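O-methyltransferase, SAM-dependent (Legionella pneumophila subsp. pneumophila, PDB 3R3H) probably transfers methyl groups from S-adenosylmethionine to a hydroxyl oxygen of an unspecified substrate. Local coordinates at residues A[25-30]-A[75-80]; A[40-45]-A[67-72]. All blocks are in the same frame, centred on the assembly; numbering follows the deposited sequence.

In the fold
Both contacts join the N-terminal part of the chain to the first strand-loop-helix unit of the Rossmann-like methyltransferase domain. Contact 1 packs helix 25-32 on helix 73-80, and contact 2 sets the connection before helix 46-59 beside the turn that leads from strand 63-68 into helix 73-80. Their centres are 12 Å apart, and L30 bridges them: its CD1 lies 3.5 Å from G72 O, and its CD2 lies 3.7 Å from T71 OG1. The glycine-containing turn of contact 2 probably corresponds to the cofactor-binding loop of class I methyltransferases and so is likely to border the S-adenosylmethionine pocket, whereas contact 1 is apolar packing along the helix that follows this turn.

Contact 1 (A[25-30]-A[75-80]); sequences PALAAL and ALAMSL
The carbonyl O of L76, whose side chain packs on L27, accepts two bonds within its own helix: the regular one from L80 N at 2.9 Å and a second from S79 OG at 3.2 Å. The hydroxyl comes in at 128° to the C=O, and the bond gives this buried serine a backbone partner. Between 25-30 and 75-80 the side-chain contacts are all apolar. The segments run antiparallel at 171°, with the axes 10.1 Å apart. L27 and L76 lie alongside each other, pointing opposite ways, with L27 CD2 3.5 Å from L76 CD2. The same L27 CD2 reaches over A77, 4.0 Å from its CB, where a methyl is small enough to let the leucine come down near the helix backbone. The other branch of L27 meets L80 tip to tip, CD1 to CD1 at 3.9 Å. L76, with CG anti to its backbone N (chi1 178°), extends CD2 across to the facing helix, where A26 CB lies 4.1 Å from it and L30 CD1 also borders it. W105, from helix 102-107, also packs against L76. With no hydrogen bond crossing between the segments, branched leucines and small alanines hold them together by shape and exclusion of water.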
# COMPACT_ATOMS: atom_id res chain seq x y z
N PRO A 25 7.59 19.88 -8.63
CA PRO A 25 8.42 21.02 -8.21
C PRO A 25 7.97 21.82 -6.99
O PRO A 25 8.78 22.12 -6.10
CB PRO A 25 8.50 21.89 -9.47
CG PRO A 25 7.39 21.37 -10.36
CD PRO A 25 7.40 19.91 -10.09
N ALA A 26 6.69 22.17 -6.95
CA ALA A 26 6.14 22.93 -5.82
C ALA A 26 6.26 22.08 -4.56
O ALA A 26 6.52 22.61 -3.48
CB ALA A 26 4.69 23.27 -6.09
N LEU A 27 6.07 20.77 -4.71
CA LEU A 27 6.19 19.85 -3.58
C LEU A 27 7.63 19.86 -3.09
O LEU A 27 7.92 20.18 -1.93
CB LEU A 27 5.83 18.42 -3.99
CG LEU A 27 4.38 17.96 -3.95
CD1 LEU A 27 4.31 16.52 -4.41
CD2 LEU A 27 3.85 18.13 -2.55
N ALA A 28 8.54 19.49 -4.00
CA ALA A 28 9.95 19.43 -3.69
C ALA A 28 10.41 20.73 -3.04
O ALA A 28 11.20 20.73 -2.08
CB ALA A 28 10.74 19.16 -4.96
N ALA A 29 9.90 21.85 -3.57
CA ALA A 29 10.22 23.18 -3.09
C ALA A 29 9.66 23.42 -1.69
O ALA A 29 10.35 23.95 -0.82
CB ALA A 29 9.67 24.22 -4.06
N LEU A 30 8.40 23.03 -1.49
CA LEU A 30 7.77 23.20 -0.19
C LEU A 30 8.62 22.39 0.80
O LEU A 30 8.99 22.88 1.87
CB LEU A 30 6.33 22.66 -0.21
CG LEU A 30 5.35 23.06 0.91
CD1 LEU A 30 3.92 22.69 0.50
CD2 LEU A 30 5.74 22.41 2.22
N ALA A 75 -1.02 17.87 1.88
CA ALA A 75 -2.27 18.45 1.38
C ALA A 75 -2.13 18.77 -0.12
O ALA A 75 -3.09 18.63 -0.90
CB ALA A 75 -2.62 19.72 2.16
N LEU A 76 -0.92 19.20 -0.50
CA LEU A 76 -0.63 19.54 -1.87
C LEU A 76 -0.60 18.28 -2.72
O LEU A 76 -1.30 18.18 -3.74
CB LEU A 76 0.72 20.25 -1.94
CG LEU A 76 1.21 20.65 -3.33
CD1 LEU A 76 0.19 21.58 -4.00
CD2 LEU A 76 2.56 21.33 -3.19
N ALA A 77 0.22 17.32 -2.28
CA ALA A 77 0.37 16.04 -2.98
C ALA A 77 -0.99 15.41 -3.21
O ALA A 77 -1.26 14.89 -4.28
CB ALA A 77 1.24 15.09 -2.16
N MET A 78 -1.85 15.46 -2.18
CA MET A 78 -3.19 14.90 -2.27
C MET A 78 -4.04 15.55 -3.36
O MET A 78 -4.69 14.84 -4.13
CB MET A 78 -3.90 15.01 -0.90
CG MET A 78 -3.70 13.78 -0.01
SD MET A 78 -4.43 13.88 1.65
CE MET A 78 -3.02 13.38 2.62
N SER A 79 -4.05 16.89 -3.44
CA SER A 79 -4.87 17.54 -4.47
C SER A 79 -4.28 17.37 -5.86
O SER A 79 -4.99 17.42 -6.86
CB SER A 79 -5.08 19.03 -4.16
OG SER A 79 -3.95 19.81 -4.46
N LEU A 80 -2.97 17.15 -5.92
CA LEU A 80 -2.30 16.95 -7.21
C LEU A 80 -2.77 15.66 -7.85
O LEU A 80 -2.77 15.53 -9.07
CB LEU A 80 -0.79 16.88 -7.03
CG LEU A 80 -0.05 18.20 -6.86
CD1 LEU A 80 1.41 17.92 -6.54
CD2 LEU A 80 -0.15 19.03 -8.14

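Contact 2 (A[40-45]-A[67-72]); sequences ANMQVA and LGTFTG
M42 and Q43 lie against T69, F70 and T71 by van der Waals contact, with no clear hydrogen bond between the segments. M42 lies across T69, though its end is modelled with doubtful geometry. Q43 runs alongside T71, the two side chains heading opposite ways, with Q43 CG 3.7 Å from T71 CG2. Among flat groups, the amide of Q43 sits at the edge of the F70 ring, near T69 and T71, its orientation uncertain; a long amide side chain suits this place because it can reach the backbone of the turn. One face of the ring carries G68 C, 3.9 Å above the plane over its centre. Polar interactions tie the turn to its surroundings: F70 N bonds OD2 of D92, the acidic residue at the end of the second strand, which probably lies near the cofactor ribose as in class I methyltransferases, and G72 O accepts from W105 NE1. Backbone shape explains the glycines, since G68 (phi 152°) and G72 (phi 106°) adopt angles that would crowd a side chain against the preceding carbonyl; G72 also N-caps helix 73-80. Strand 63-68, a glycine-containing turn and helix 73-80 are typical of methyltransferase motif I, consistent with an S-adenosylmethionine site here.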
# COMPACT_ATOMS: atom_id res chain seq x y z
N ALA A 40 9.22 19.45 9.76
CA ALA A 40 9.51 18.49 8.69
C ALA A 40 9.46 17.01 9.12
O ALA A 40 9.21 16.13 8.29
CB ALA A 40 10.87 18.82 8.06
N ASN A 41 9.69 16.77 10.41
CA ASN A 41 9.67 15.42 10.97
C ASN A 41 8.27 14.82 11.05
O ASN A 41 8.08 13.65 10.75
CB ASN A 41 10.29 15.40 12.37
CG ASN A 41 11.80 15.56 12.35
OD1 ASN A 41 12.51 14.82 11.66
ND2 ASN A 41 12.31 16.52 13.13
N MET A 42 7.28 15.63 11.45
CA MET A 42 5.90 15.15 11.54
C MET A 42 5.33 15.01 10.14
O MET A 42 4.21 14.52 9.95
CB MET A 42 5.02 16.11 12.35
CG MET A 42 5.71 17.34 12.93
SD MET A 42 6.00 17.22 14.71
CE MET A 42 4.51 17.93 15.38
N GLN A 43 6.11 15.43 9.16
CA GLN A 43 5.68 15.40 7.77
C GLN A 43 5.82 14.04 7.09
O GLN A 43 6.83 13.35 7.24
CB GLN A 43 6.45 16.46 6.99
CG GLN A 43 5.61 17.67 6.61
CD GLN A 43 4.52 18.01 7.62
OE1 GLN A 43 4.78 18.19 8.81
NE2 GLN A 43 3.28 18.11 7.13
N VAL A 44 4.77 13.67 6.36
CA VAL A 44 4.74 12.40 5.65
C VAL A 44 5.98 12.37 4.74
O VAL A 44 6.48 13.42 4.33
CB VAL A 44 3.37 12.27 4.86
CG1 VAL A 44 3.45 12.97 3.51
CG2 VAL A 44 2.99 10.83 4.70
N ALA A 45 6.50 11.18 4.46
CA ALA A 45 7.68 11.06 3.62
C ALA A 45 7.28 11.15 2.16
O ALA A 45 6.16 10.78 1.80
CB ALA A 45 8.39 9.75 3.88
N LEU A 67 -5.66 15.16 8.85
CA LEU A 67 -5.52 15.83 10.15
C LEU A 67 -4.08 15.70 10.59
O LEU A 67 -3.43 14.70 10.29
CB LEU A 67 -6.36 15.16 11.23
CG LEU A 67 -7.77 14.61 11.05
CD1 LEU A 67 -7.81 13.47 10.03
CD2 LEU A 67 -8.21 14.09 12.41
N GLY A 68 -3.59 16.70 11.32
CA GLY A 68 -2.21 16.62 11.76
C GLY A 68 -1.58 17.97 11.95
O GLY A 68 -2.26 18.99 11.96
N THR A 69 -0.27 17.96 12.13
CA THR A 69 0.49 19.19 12.30
C THR A 69 1.30 19.21 10.99
O THR A 69 2.30 18.49 10.82
CB THR A 69 1.41 19.14 13.55
OG1 THR A 69 2.47 18.20 13.33
CG2 THR A 69 0.61 18.69 14.76
N PHE A 70 0.81 20.04 10.06
CA PHE A 70 1.36 20.14 8.72
C PHE A 70 2.16 21.34 8.27
O PHE A 70 2.07 22.45 8.83
CB PHE A 70 0.23 19.98 7.72
CG PHE A 70 -0.61 18.76 7.94
CD1 PHE A 70 -0.05 17.48 7.88
CD2 PHE A 70 -1.99 18.88 8.10
CE1 PHE A 70 -0.84 16.35 7.97
CE2 PHE A 70 -2.81 17.75 8.20
CZ PHE A 70 -2.23 16.48 8.13
N THR A 71 2.92 21.09 7.20
CA THR A 71 3.70 22.11 6.51
C THR A 71 2.83 22.45 5.28
O THR A 71 2.94 23.55 4.70
CB THR A 71 5.08 21.59 6.01
OG1 THR A 71 4.92 20.38 5.24
CG2 THR A 71 6.02 21.35 7.20
N GLY A 72 1.94 21.52 4.91
CA GLY A 72 1.07 21.72 3.78
C GLY A 72 1.51 20.90 2.59
O GLY A 72 0.96 21.03 1.50